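Side-chain contacts in DNA repair and recombination protein RadB (Thermococcus kodakarensis, PDB 2CVH), which probably takes part in DNA repair and homologous recombination, binding DNA and ATP with only very weak ATPase activity and without promoting strand exchange: residues K7-L12 / R191-E196; G16-V21 / R197-P202; L180-L185 / A207-T212; K33-L38 / V63-T68. All blocks are in the same frame, centred on the assembly; numbering follows the deposited sequence.

How the contacts relate
Contacts 1 and 4 are buried and almost wholly apolar, whereas contacts 2 and 3 reach the surface and bring arginine or tyrosine into play. Contacts 1 and 3 both use the antiparallel end of the central sheet: strand 190-197 of contact 1 runs between the two strands of contact 3, and Ala193 touches Leu182. Contact 2 lies where strand 190-197 ends, its loop tied back to contact 1 by Arg201 and the carbonyl of Leu12. Contact 4 belongs to the predicted nucleotide-binding part of the fold; its helix 33-44 meets Leu9 of contact 1 and Phe17 of contact 2 through Leu36, and Leu182 of contact 3 through Lys33.

Contact 1: residues K7-L12 / R191-E196; sequences KSLDSL and RVAVLE
Leu12 and Leu195 lie antiparallel, side by side, so that the fork of one rests along the stem of the other. CD1 of Leu12 sits 3.8 Å from CB of Leu195, and Leu12 CG is almost as near to the same carbon. In return Leu195 sends its branch past the Leu12 side chain toward the helix backbone, where CD2 of Leu195 comes within 3.4 Å of the carbonyl O of Leu12. Both leucines hold CG opposite the backbone N (chi1 -179° in Leu12, -169° in Leu195), which stretches each toward the other segment. One helical turn earlier, Leu9 leans in with its end: its CD2 meets the methyl of Ala193 at 3.6 Å. Leu12 CD2 lies over the same residue, 4.0 Å from the carbonyl O of Ala193. The small alanine thus lies under two leucines. No hydrogen bond joins the segments, and the four touching residues are all buried. The helix runs nearly parallel to the strand, at 8° and with axes 9.8 Å apart. It lies on one face of the antiparallel part of the sheet, Leu12 also touching Leu180 of strand 178-184 and Leu205, while Ser8 bonds through OG to the carbonyl of Tyr208 in strand 206-212.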
loop_
_atom_site.group_PDB
_atom_site.type_symbol
_atom_site.label_atom_id
_atom_site.label_comp_id
_atom_site.label_asym_id
_atom_site.label_seq_id
_atom_site.Cartn_x
_atom_site.Cartn_y
_atom_site.Cartn_z
ATOM N N LYS A 7 9.334 0.604 14.495
ATOM C CA LYS A 7 10.786 0.469 14.528
ATOM C C LYS A 7 11.308 -0.671 13.627
ATOM O O LYS A 7 12.285 -0.512 12.914
ATOM C CB LYS A 7 11.201 0.262 15.984
ATOM C CG LYS A 7 12.535 0.803 16.371
ATOM C CD LYS A 7 13.638 -0.203 16.183
ATOM C CE LYS A 7 14.985 0.394 16.571
ATOM N NZ LYS A 7 16.067 -0.606 16.370
ATOM N N SER A 8 10.634 -1.808 13.631
ATOM C CA SER A 8 11.082 -2.925 12.831
ATOM C C SER A 8 10.865 -2.709 11.349
ATOM O O SER A 8 11.744 -3.003 10.546
ATOM C CB SER A 8 10.413 -4.234 13.281
ATOM O OG SER A 8 8.998 -4.221 13.138
ATOM N N LEU A 9 9.666 -2.262 10.984
ATOM C CA LEU A 9 9.322 -2.018 9.588
ATOM C C LEU A 9 10.226 -0.930 8.986
ATOM O O LEU A 9 10.635 -1.031 7.846
ATOM C CB LEU A 9 7.822 -1.679 9.454
ATOM C CG LEU A 9 6.818 -2.825 9.694
ATOM C CD1 LEU A 9 5.372 -2.355 9.759
ATOM C CD2 LEU A 9 6.936 -3.838 8.564
ATOM N N ASP A 10 10.588 0.063 9.787
ATOM C CA ASP A 10 11.451 1.147 9.344
ATOM C C ASP A 10 12.871 0.653 9.181
ATOM O O ASP A 10 13.559 1.100 8.277
ATOM C CB ASP A 10 11.424 2.334 10.326
ATOM C CG ASP A 10 10.148 3.172 10.215
ATOM O OD1 ASP A 10 9.324 2.920 9.306
ATOM O OD2 ASP A 10 9.952 4.063 11.065
ATOM N N SER A 11 13.316 -0.222 10.089
ATOM C CA SER A 11 14.656 -0.824 10.032
ATOM C C SER A 11 14.747 -1.653 8.753
ATOM O O SER A 11 15.694 -1.517 7.983
ATOM C CB SER A 11 14.909 -1.750 11.232
ATOM O OG SER A 11 15.020 -1.009 12.425
ATOM N N LEU A 12 13.771 -2.527 8.547
ATOM C CA LEU A 12 13.713 -3.345 7.349
ATOM C C LEU A 12 13.759 -2.482 6.056
ATOM O O LEU A 12 14.459 -2.803 5.089
ATOM C CB LEU A 12 12.419 -4.148 7.353
ATOM C CG LEU A 12 12.228 -5.073 6.151
ATOM C CD1 LEU A 12 13.282 -6.127 6.196
ATOM C CD2 LEU A 12 10.831 -5.687 6.102
ATOM N N ARG A 191 2.160 -10.730 13.123
ATOM C CA ARG A 191 2.465 -10.680 11.700
ATOM C C ARG A 191 3.962 -10.536 11.439
ATOM O O ARG A 191 4.740 -10.177 12.328
ATOM C CB ARG A 191 1.775 -9.451 11.090
ATOM C CG ARG A 191 0.269 -9.353 11.282
ATOM C CD ARG A 191 -0.459 -10.369 10.449
ATOM N NE ARG A 191 -1.905 -10.236 10.619
ATOM C CZ ARG A 191 -2.648 -10.949 11.472
ATOM N NH1 ARG A 191 -2.092 -11.884 12.257
ATOM N NH2 ARG A 191 -3.955 -10.705 11.552
ATOM N N VAL A 192 4.349 -10.771 10.194
ATOM C CA VAL A 192 5.742 -10.590 9.801
ATOM C C VAL A 192 5.738 -10.048 8.371
ATOM O O VAL A 192 4.903 -10.440 7.553
ATOM C CB VAL A 192 6.559 -11.927 9.885
ATOM C CG1 VAL A 192 5.989 -12.960 8.901
ATOM C CG2 VAL A 192 8.099 -11.669 9.655
ATOM N N ALA A 193 6.593 -9.075 8.102
ATOM C CA ALA A 193 6.696 -8.543 6.750
ATOM C C ALA A 193 8.031 -9.058 6.149
ATOM O O ALA A 193 9.040 -9.148 6.840
ATOM C CB ALA A 193 6.683 -7.002 6.776
ATOM N N VAL A 194 8.016 -9.440 4.883
ATOM C CA VAL A 194 9.231 -9.883 4.242
ATOM C C VAL A 194 9.499 -8.938 3.080
ATOM O O VAL A 194 8.610 -8.677 2.260
ATOM C CB VAL A 194 9.107 -11.328 3.722
ATOM C CG1 VAL A 194 10.419 -11.767 3.059
ATOM C CG2 VAL A 194 8.762 -12.275 4.866
ATOM N N LEU A 195 10.700 -8.362 3.082
ATOM C CA LEU A 195 11.158 -7.447 2.030
ATOM C C LEU A 195 11.646 -8.310 0.869
ATOM O O LEU A 195 12.805 -8.720 0.830
ATOM C CB LEU A 195 12.316 -6.596 2.539
ATOM C CG LEU A 195 12.714 -5.430 1.647
ATOM C CD1 LEU A 195 11.507 -4.535 1.352
ATOM C CD2 LEU A 195 13.793 -4.657 2.316
ATOM N N GLU A 196 10.746 -8.603 -0.053
ATOM C CA GLU A 196 11.063 -9.441 -1.195
ATOM C C GLU A 196 11.827 -8.727 -2.279
ATOM O O GLU A 196 12.526 -9.350 -3.082
ATOM C CB GLU A 196 9.784 -9.990 -1.787
ATOM C CG GLU A 196 8.969 -10.666 -0.765
ATOM C CD GLU A 196 7.962 -11.539 -1.388
ATOM O OE1 GLU A 196 7.254 -11.052 -2.295
ATOM O OE2 GLU A 196 7.915 -12.722 -0.998
#

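Contact 2: residues G16-V21 / R197-P202; sequences GFAPGV and RHRFRP
Two loops at one end of the sheet meet here, the one leading into strand 22-26 and the one joining strands 190-197 and 206-212, and the Arg199 guanidinium lies against Ala18 and Val21. The methyl of Ala18 approaches the guanidinium obliquely, with CB 3.5 Å from NH1 and 3.6 Å from NH2 of Arg199. Val21 points back at the arginine: its CG2 stands over one face, 4.2 Å above the plane, and its CG1 reaches Arg199 NE at 3.7 Å. Bends at chi2 and chi3 (121° and 52°) fold the arginine chain so that its flat end lies against these carbons. These are van der Waals contacts; the charge is met outside the segments, in a salt bridge from NH1 to Asp178 of strand 178-184. Beside it, His198 presents NE2 to the edge of the guanidinium, in its plane. ND1 of His198 accepts from the backbone N of Phe200 and the backbone N of Arg201, each at 3.2 Å and nearly straight, though both N-H groups come in tilted from the ring plane. Just before strand 22-26, Ala18 to Val21 form a type II beta turn with Pro19 and Gly20 at its centre, the glycine at positive phi in the third position, as in the classic turn of this type.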
loop_
_atom_site.group_PDB
_atom_site.type_symbol
_atom_site.label_atom_id
_atom_site.label_comp_id
_atom_site.label_asym_id
_atom_site.label_seq_id
_atom_site.Cartn_x
_atom_site.Cartn_y
_atom_site.Cartn_z
ATOM N N GLY A 16 11.492 3.822 6.058
ATOM C CA GLY A 16 10.078 3.968 5.804
ATOM C C GLY A 16 9.905 3.798 4.323
ATOM O O GLY A 16 10.832 3.398 3.642
ATOM N N PHE A 17 8.728 4.099 3.815
ATOM C CA PHE A 17 8.486 3.966 2.404
ATOM C C PHE A 17 9.306 4.992 1.632
ATOM O O PHE A 17 9.534 6.105 2.116
ATOM C CB PHE A 17 7.002 4.102 2.132
ATOM C CG PHE A 17 6.190 2.945 2.642
ATOM C CD1 PHE A 17 5.903 1.868 1.821
ATOM C CD2 PHE A 17 5.650 2.969 3.935
ATOM C CE1 PHE A 17 5.086 0.831 2.260
ATOM C CE2 PHE A 17 4.824 1.932 4.391
ATOM C CZ PHE A 17 4.542 0.859 3.545
ATOM N N ALA A 18 9.788 4.578 0.458
ATOM C CA ALA A 18 10.634 5.391 -0.411
ATOM C C ALA A 18 9.882 6.328 -1.337
ATOM O O ALA A 18 8.943 5.920 -2.021
ATOM C CB ALA A 18 11.521 4.506 -1.230
ATOM N N PRO A 19 10.296 7.601 -1.376
ATOM C CA PRO A 19 9.639 8.572 -2.240
ATOM C C PRO A 19 10.024 8.354 -3.689
ATOM O O PRO A 19 11.135 7.927 -3.983
ATOM C CB PRO A 19 10.166 9.907 -1.706
ATOM C CG PRO A 19 11.516 9.582 -1.211
ATOM C CD PRO A 19 11.314 8.257 -0.526
ATOM N N GLY A 20 9.084 8.606 -4.591
ATOM C CA GLY A 20 9.377 8.474 -5.998
ATOM C C GLY A 20 9.408 7.075 -6.530
ATOM O O GLY A 20 9.929 6.862 -7.626
ATOM N N VAL A 21 8.906 6.111 -5.759
ATOM C CA VAL A 21 8.863 4.716 -6.212
ATOM C C VAL A 21 7.559 4.065 -5.776
ATOM O O VAL A 21 6.825 4.617 -4.934
ATOM C CB VAL A 21 10.070 3.858 -5.697
ATOM C CG1 VAL A 21 11.404 4.471 -6.165
ATOM C CG2 VAL A 21 10.043 3.730 -4.208
ATOM N N ARG A 197 11.688 -7.416 -2.318
ATOM C CA ARG A 197 12.360 -6.671 -3.335
ATOM C C ARG A 197 12.554 -5.267 -2.854
ATOM O O ARG A 197 11.654 -4.652 -2.262
ATOM C CB ARG A 197 11.531 -6.702 -4.617
ATOM C CG ARG A 197 12.193 -5.988 -5.776
ATOM C CD ARG A 197 11.969 -6.748 -7.058
ATOM N NE ARG A 197 10.739 -6.382 -7.735
ATOM C CZ ARG A 197 10.051 -7.199 -8.527
ATOM N NH1 ARG A 197 10.451 -8.445 -8.745
ATOM N NH2 ARG A 197 8.983 -6.749 -9.149
ATOM N N HIS A 198 13.768 -4.781 -3.031
ATOM C CA HIS A 198 14.061 -3.433 -2.641
ATOM C C HIS A 198 15.246 -2.994 -3.433
ATOM O O HIS A 198 16.036 -3.810 -3.911
ATOM C CB HIS A 198 14.359 -3.324 -1.160
ATOM C CG HIS A 198 14.189 -1.940 -0.619
ATOM N ND1 HIS A 198 15.227 -1.035 -0.528
ATOM C CD2 HIS A 198 13.093 -1.310 -0.131
ATOM C CE1 HIS A 198 14.784 0.091 -0.004
ATOM N NE2 HIS A 198 13.493 -0.049 0.244
ATOM N N ARG A 199 15.398 -1.689 -3.516
ATOM C CA ARG A 199 16.462 -1.105 -4.290
ATOM C C ARG A 199 17.836 -1.128 -3.656
ATOM O O ARG A 199 18.835 -1.213 -4.366
ATOM C CB ARG A 199 16.060 0.314 -4.685
ATOM C CG ARG A 199 14.837 0.339 -5.602
ATOM C CD ARG A 199 13.700 1.142 -5.006
ATOM N NE ARG A 199 14.139 2.468 -4.593
ATOM C CZ ARG A 199 14.176 2.881 -3.334
ATOM N NH1 ARG A 199 13.793 2.066 -2.356
ATOM N NH2 ARG A 199 14.609 4.107 -3.059
ATOM N N PHE A 200 17.903 -1.024 -2.335
ATOM C CA PHE A 200 19.203 -1.014 -1.688
ATOM C C PHE A 200 19.263 -1.822 -0.397
ATOM O O PHE A 200 20.336 -2.245 0.013
ATOM C CB PHE A 200 19.679 0.430 -1.456
ATOM C CG PHE A 200 18.887 1.182 -0.410
ATOM C CD1 PHE A 200 19.296 1.183 0.926
ATOM C CD2 PHE A 200 17.713 1.856 -0.748
ATOM C CE1 PHE A 200 18.546 1.837 1.912
ATOM C CE2 PHE A 200 16.957 2.514 0.239
ATOM C CZ PHE A 200 17.375 2.499 1.568
ATOM N N ARG A 201 18.123 -2.025 0.255
ATOM C CA ARG A 201 18.087 -2.781 1.503
ATOM C C ARG A 201 18.186 -4.258 1.182
ATOM O O ARG A 201 17.631 -4.702 0.165
ATOM C CB ARG A 201 16.757 -2.547 2.233
ATOM C CG ARG A 201 16.644 -1.219 3.000
ATOM C CD ARG A 201 17.615 -1.186 4.146
ATOM N NE ARG A 201 17.360 -2.255 5.104
ATOM C CZ ARG A 201 18.255 -2.728 5.967
ATOM N NH1 ARG A 201 19.491 -2.243 5.997
ATOM N NH2 ARG A 201 17.884 -3.642 6.860
ATOM N N PRO A 202 18.903 -5.044 2.022
ATOM C CA PRO A 202 19.018 -6.487 1.766
ATOM C C PRO A 202 17.632 -7.126 1.655
ATOM O O PRO A 202 16.728 -6.845 2.440
ATOM C CB PRO A 202 19.773 -6.988 2.993
ATOM C CG PRO A 202 20.692 -5.863 3.289
ATOM C CD PRO A 202 19.791 -4.640 3.133
#

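Contact 3: residues L180-L185 / A207-T212; sequences LRLDKL and AYFRIT
Leu185 runs perpendicular to Tyr208 and meets the ring at its edge, near the ring plane. CD1 of Leu185 is equally near two ring carbons, 3.6 Å from both CD1 and CE1 of Tyr208. Deeper in, Leu182 stands crosswise to Phe209, and CD1 of Leu182 approaches CZ of Phe209 obliquely at 4.2 Å. Phe209 places its ring between its own backbone N and carbonyl carbon (chi1 66°), a torsion that swings the ring across the sheet toward Leu182, and the carbonyl O of Ala207 then lies at the ring edge, in plane. Strand 190-197, which separates the two strands, positions this inner pair: its Ala193 touches Leu182 and its Arg191 touches Phe209. Along strand 178-184, Arg181 grips Asp183 side-on, NE and NH2 both reaching OD2 of Asp183 at 2.8 Å on its syn lone pair, within 3° of the guanidinium plane. The remaining nitrogen, NH1, forms a salt bridge with Glu196. Two carboxylates thus share one guanidinium, which would offset part of their charge. Leu182 also touches Lys33 of the predicted ATP-binding loop. In this chain strands 178-184 and 206-212 flank strand 190-197 in the antiparallel end of the RecA-like P-loop ATPase sheet.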
loop_
_atom_site.group_PDB
_atom_site.type_symbol
_atom_site.label_atom_id
_atom_site.label_comp_id
_atom_site.label_asym_id
_atom_site.label_seq_id
_atom_site.Cartn_x
_atom_site.Cartn_y
_atom_site.Cartn_z
ATOM N N LEU A 180 6.862 -5.633 -0.358
ATOM C CA LEU A 180 6.766 -6.172 0.985
ATOM C C LEU A 180 5.622 -7.184 1.031
ATOM O O LEU A 180 4.494 -6.900 0.583
ATOM C CB LEU A 180 6.457 -5.059 1.980
ATOM C CG LEU A 180 7.520 -4.336 2.784
ATOM C CD1 LEU A 180 6.812 -3.290 3.640
ATOM C CD2 LEU A 180 8.266 -5.307 3.659
ATOM N N ARG A 181 5.907 -8.369 1.569
ATOM C CA ARG A 181 4.877 -9.402 1.697
ATOM C C ARG A 181 4.532 -9.441 3.187
ATOM O O ARG A 181 5.438 -9.398 4.036
ATOM C CB ARG A 181 5.406 -10.772 1.264
ATOM C CG ARG A 181 4.327 -11.847 1.214
ATOM C CD ARG A 181 4.896 -13.250 0.937
ATOM N NE ARG A 181 5.510 -13.852 2.120
ATOM C CZ ARG A 181 6.720 -14.411 2.152
ATOM N NH1 ARG A 181 7.472 -14.452 1.056
ATOM N NH2 ARG A 181 7.182 -14.952 3.281
ATOM N N LEU A 182 3.246 -9.444 3.520
ATOM C CA LEU A 182 2.884 -9.495 4.920
ATOM C C LEU A 182 2.237 -10.846 5.184
ATOM O O LEU A 182 1.351 -11.276 4.445
ATOM C CB LEU A 182 1.920 -8.365 5.276
ATOM C CG LEU A 182 2.246 -6.922 4.906
ATOM C CD1 LEU A 182 1.215 -6.053 5.581
ATOM C CD2 LEU A 182 3.631 -6.502 5.343
ATOM N N ASP A 183 2.729 -11.552 6.191
ATOM C CA ASP A 183 2.154 -12.849 6.520
ATOM C C ASP A 183 1.655 -12.839 7.943
ATOM O O ASP A 183 2.201 -12.114 8.797
ATOM C CB ASP A 183 3.208 -13.957 6.404
ATOM C CG ASP A 183 3.730 -14.122 5.000
ATOM O OD1 ASP A 183 2.930 -14.154 4.038
ATOM O OD2 ASP A 183 4.960 -14.212 4.873
ATOM N N LYS A 184 0.684 -13.713 8.215
ATOM C CA LYS A 184 0.113 -13.844 9.560
ATOM C C LYS A 184 0.804 -14.922 10.383
ATOM O O LYS A 184 1.010 -16.023 9.880
ATOM C CB LYS A 184 -1.348 -14.252 9.471
ATOM C CG LYS A 184 -2.232 -13.301 8.768
ATOM C CD LYS A 184 -3.625 -13.847 8.738
ATOM C CE LYS A 184 -4.570 -12.850 8.123
ATOM N NZ LYS A 184 -5.928 -13.418 7.913
ATOM N N LEU A 185 1.201 -14.610 11.612
ATOM C CA LEU A 185 1.767 -15.627 12.498
ATOM C C LEU A 185 0.545 -16.197 13.249
ATOM O O LEU A 185 -0.451 -15.497 13.410
ATOM C CB LEU A 185 2.829 -15.034 13.418
ATOM C CG LEU A 185 4.137 -14.688 12.665
ATOM C CD1 LEU A 185 5.239 -14.253 13.605
ATOM C CD2 LEU A 185 4.630 -15.878 11.907
ATOM N N ALA A 207 10.544 -8.346 9.425
ATOM C CA ALA A 207 10.233 -7.464 10.548
ATOM C C ALA A 207 8.936 -7.997 11.131
ATOM O O ALA A 207 7.958 -8.226 10.411
ATOM C CB ALA A 207 10.031 -6.026 10.071
ATOM N N TYR A 208 8.956 -8.271 12.427
ATOM C CA TYR A 208 7.772 -8.764 13.125
ATOM C C TYR A 208 6.980 -7.553 13.660
ATOM O O TYR A 208 7.565 -6.528 14.060
ATOM C CB TYR A 208 8.196 -9.667 14.298
ATOM C CG TYR A 208 8.799 -10.975 13.842
ATOM C CD1 TYR A 208 7.987 -12.003 13.356
ATOM C CD2 TYR A 208 10.191 -11.155 13.818
ATOM C CE1 TYR A 208 8.549 -13.180 12.841
ATOM C CE2 TYR A 208 10.763 -12.334 13.307
ATOM C CZ TYR A 208 9.936 -13.334 12.821
ATOM O OH TYR A 208 10.479 -14.487 12.299
ATOM N N PHE A 209 5.659 -7.645 13.643
ATOM C CA PHE A 209 4.859 -6.558 14.173
ATOM C C PHE A 209 3.532 -7.143 14.638
ATOM O O PHE A 209 3.268 -8.326 14.410
ATOM C CB PHE A 209 4.679 -5.445 13.102
ATOM C CG PHE A 209 3.862 -5.865 11.883
ATOM C CD1 PHE A 209 4.469 -6.507 10.794
ATOM C CD2 PHE A 209 2.500 -5.567 11.803
ATOM C CE1 PHE A 209 3.732 -6.834 9.657
ATOM C CE2 PHE A 209 1.757 -5.895 10.660
ATOM C CZ PHE A 209 2.381 -6.530 9.587
ATOM N N ARG A 210 2.716 -6.339 15.315
ATOM C CA ARG A 210 1.394 -6.801 15.754
ATOM C C ARG A 210 0.325 -5.750 15.471
ATOM O O ARG A 210 0.590 -4.561 15.482
ATOM C CB ARG A 210 1.385 -7.200 17.248
ATOM C CG ARG A 210 1.892 -6.138 18.155
ATOM C CD ARG A 210 2.012 -6.589 19.590
ATOM N NE ARG A 210 2.829 -5.639 20.349
ATOM C CZ ARG A 210 2.354 -4.741 21.211
ATOM N NH1 ARG A 210 1.049 -4.652 21.445
ATOM N NH2 ARG A 210 3.191 -3.952 21.867
ATOM N N ILE A 211 -0.852 -6.215 15.097
ATOM C CA ILE A 211 -1.976 -5.348 14.832
ATOM C C ILE A 211 -2.670 -5.166 16.166
ATOM O O ILE A 211 -3.108 -6.150 16.771
ATOM C CB ILE A 211 -2.961 -5.982 13.830
ATOM C CG1 ILE A 211 -2.238 -6.173 12.466
ATOM C CG2 ILE A 211 -4.249 -5.106 13.739
ATOM C CD1 ILE A 211 -3.061 -6.851 11.374
ATOM N N THR A 212 -2.707 -3.926 16.641
ATOM C CA THR A 212 -3.336 -3.584 17.908
ATOM C C THR A 212 -4.369 -2.474 17.699
ATOM O O THR A 212 -4.659 -2.085 16.571
ATOM C CB THR A 212 -2.323 -3.065 18.916
ATOM O OG1 THR A 212 -1.864 -1.765 18.505
ATOM C CG2 THR A 212 -1.154 -4.021 19.038
#

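Contact 4: residues K33-L38 / V63-T68; sequences KTTLAL and VQMAET
Met65 keeps CG opposite its carbonyl carbon (chi1 -63°), runs extended through chi2 and then bends at chi3 (45°), a course that carries the sulfur across to helix 33-44 and turns the terminal methyl over Leu38. SD of Met65 lies 3.6 Å from CD1 of Leu38, the methionine chain lying nearly perpendicular to the leucine. Past the sulfur, CE of Met65 rests against the base of the same leucine, 3.9 Å from Leu38 CB and 4.0 Å from its carbonyl carbon C. On the neighbouring turn Thr35 adds its methyl: chi1 of -52° sets CG2 opposite the backbone N, and CG2 then stands 4.0 Å from Met65 SD. Helix 33-44 is the helix that follows the P-loop (Walker A) of this RecA-like fold, and it opens with Lys33 and Thr34, both predicted to bind ATP. Lys33 takes no part in the contact; its NZ is hydrogen-bonded to Gln154 OE1 and to the carbonyl of Gly27. The methionine thus packs helix 59-67 against the flank of the helix that follows the P-loop, with Arg61 and Leu62 from the preceding turn also touching Leu38. Elsewhere round helix 59-67, Val63 and Ala66 touch helix 73-79. OG1 of Thr68 donates to the carbonyl O of Gln64 at 2.7 Å from above the carbonyl plane, alongside the backbone N of Thr68.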
loop_
_atom_site.group_PDB
_atom_site.type_symbol
_atom_site.label_atom_id
_atom_site.label_comp_id
_atom_site.label_asym_id
_atom_site.label_seq_id
_atom_site.Cartn_x
_atom_site.Cartn_y
_atom_site.Cartn_z
ATOM N N LYS A 33 -1.925 -4.929 5.789
ATOM C CA LYS A 33 -1.523 -4.032 4.703
ATOM C C LYS A 33 -2.259 -2.685 4.730
ATOM O O LYS A 33 -1.625 -1.624 4.663
ATOM C CB LYS A 33 -1.611 -4.720 3.351
ATOM C CG LYS A 33 -2.933 -5.287 2.985
ATOM C CD LYS A 33 -2.789 -6.135 1.728
ATOM C CE LYS A 33 -4.127 -6.380 1.068
ATOM N NZ LYS A 33 -5.024 -7.292 1.811
ATOM N N THR A 34 -3.576 -2.728 4.909
ATOM C CA THR A 34 -4.386 -1.519 5.017
ATOM C C THR A 34 -4.033 -0.716 6.294
ATOM O O THR A 34 -3.867 0.515 6.261
ATOM C CB THR A 34 -5.876 -1.884 5.014
ATOM O OG1 THR A 34 -6.152 -2.688 3.851
ATOM C CG2 THR A 34 -6.744 -0.603 4.987
ATOM N N THR A 35 -3.863 -1.412 7.410
ATOM C CA THR A 35 -3.510 -0.714 8.634
ATOM C C THR A 35 -2.162 -0.037 8.454
ATOM O O THR A 35 -1.956 1.071 8.934
ATOM C CB THR A 35 -3.491 -1.670 9.873
ATOM O OG1 THR A 35 -4.731 -2.378 9.931
ATOM C CG2 THR A 35 -3.325 -0.885 11.189
ATOM N N LEU A 36 -1.247 -0.690 7.743
ATOM C CA LEU A 36 0.082 -0.127 7.510
ATOM C C LEU A 36 -0.093 1.166 6.698
ATOM O O LEU A 36 0.508 2.206 7.005
ATOM C CB LEU A 36 0.942 -1.117 6.716
ATOM C CG LEU A 36 2.456 -1.212 6.942
ATOM C CD1 LEU A 36 3.106 -1.664 5.629
ATOM C CD2 LEU A 36 3.073 0.097 7.424
ATOM N N ALA A 37 -0.914 1.086 5.659
ATOM C CA ALA A 37 -1.193 2.236 4.807
ATOM C C ALA A 37 -1.764 3.385 5.642
ATOM O O ALA A 37 -1.253 4.516 5.580
ATOM C CB ALA A 37 -2.179 1.840 3.704
ATOM N N LEU A 38 -2.776 3.068 6.457
ATOM C CA LEU A 38 -3.437 4.042 7.334
ATOM C C LEU A 38 -2.453 4.717 8.282
ATOM O O LEU A 38 -2.467 5.938 8.442
ATOM C CB LEU A 38 -4.546 3.372 8.172
ATOM C CG LEU A 38 -6.031 3.243 7.781
ATOM C CD1 LEU A 38 -6.841 2.597 8.931
ATOM C CD2 LEU A 38 -6.620 4.602 7.498
ATOM N N VAL A 63 -9.622 6.877 13.105
ATOM C CA VAL A 63 -9.966 7.697 14.281
ATOM C C VAL A 63 -9.383 7.013 15.527
ATOM O O VAL A 63 -8.731 7.650 16.354
ATOM C CB VAL A 63 -11.517 7.810 14.454
ATOM C CG1 VAL A 63 -11.867 8.477 15.770
ATOM C CG2 VAL A 63 -12.113 8.579 13.297
ATOM N N GLN A 64 -9.616 5.706 15.647
ATOM C CA GLN A 64 -9.096 4.934 16.772
ATOM C C GLN A 64 -7.598 5.089 16.799
ATOM O O GLN A 64 -7.019 5.523 17.799
ATOM C CB GLN A 64 -9.453 3.461 16.620
ATOM C CG GLN A 64 -8.970 2.598 17.782
ATOM C CD GLN A 64 -9.454 1.157 17.692
ATOM O OE1 GLN A 64 -9.909 0.579 18.686
ATOM N NE2 GLN A 64 -9.358 0.569 16.502
ATOM N N MET A 65 -6.968 4.805 15.663
ATOM C CA MET A 65 -5.519 4.916 15.556
ATOM C C MET A 65 -5.034 6.325 15.905
ATOM O O MET A 65 -4.095 6.483 16.680
ATOM C CB MET A 65 -5.070 4.514 14.153
ATOM C CG MET A 65 -5.376 3.055 13.826
ATOM S SD MET A 65 -5.062 2.582 12.118
ATOM C CE MET A 65 -3.426 3.382 11.941
ATOM N N ALA A 66 -5.717 7.349 15.392
ATOM C CA ALA A 66 -5.331 8.750 15.665
ATOM C C ALA A 66 -5.417 9.069 17.167
ATOM O O ALA A 66 -4.456 9.531 17.768
ATOM C CB ALA A 66 -6.220 9.712 14.865
ATOM N N GLU A 67 -6.561 8.756 17.772
ATOM C CA GLU A 67 -6.789 9.015 19.185
ATOM C C GLU A 67 -5.802 8.312 20.080
ATOM O O GLU A 67 -5.165 8.961 20.910
ATOM C CB GLU A 67 -8.190 8.573 19.598
ATOM C CG GLU A 67 -9.283 9.502 19.194
ATOM C CD GLU A 67 -10.631 8.914 19.461
ATOM O OE1 GLU A 67 -11.581 9.688 19.660
ATOM O OE2 GLU A 67 -10.758 7.673 19.458
ATOM N N THR A 68 -5.679 6.991 19.905
ATOM C CA THR A 68 -4.789 6.171 20.722
ATOM C C THR A 68 -3.335 6.613 20.693
ATOM O O THR A 68 -2.514 6.117 21.465
ATOM C CB THR A 68 -4.847 4.686 20.353
ATOM O OG1 THR A 68 -6.196 4.301 20.074
ATOM C CG2 THR A 68 -4.396 3.876 21.535
#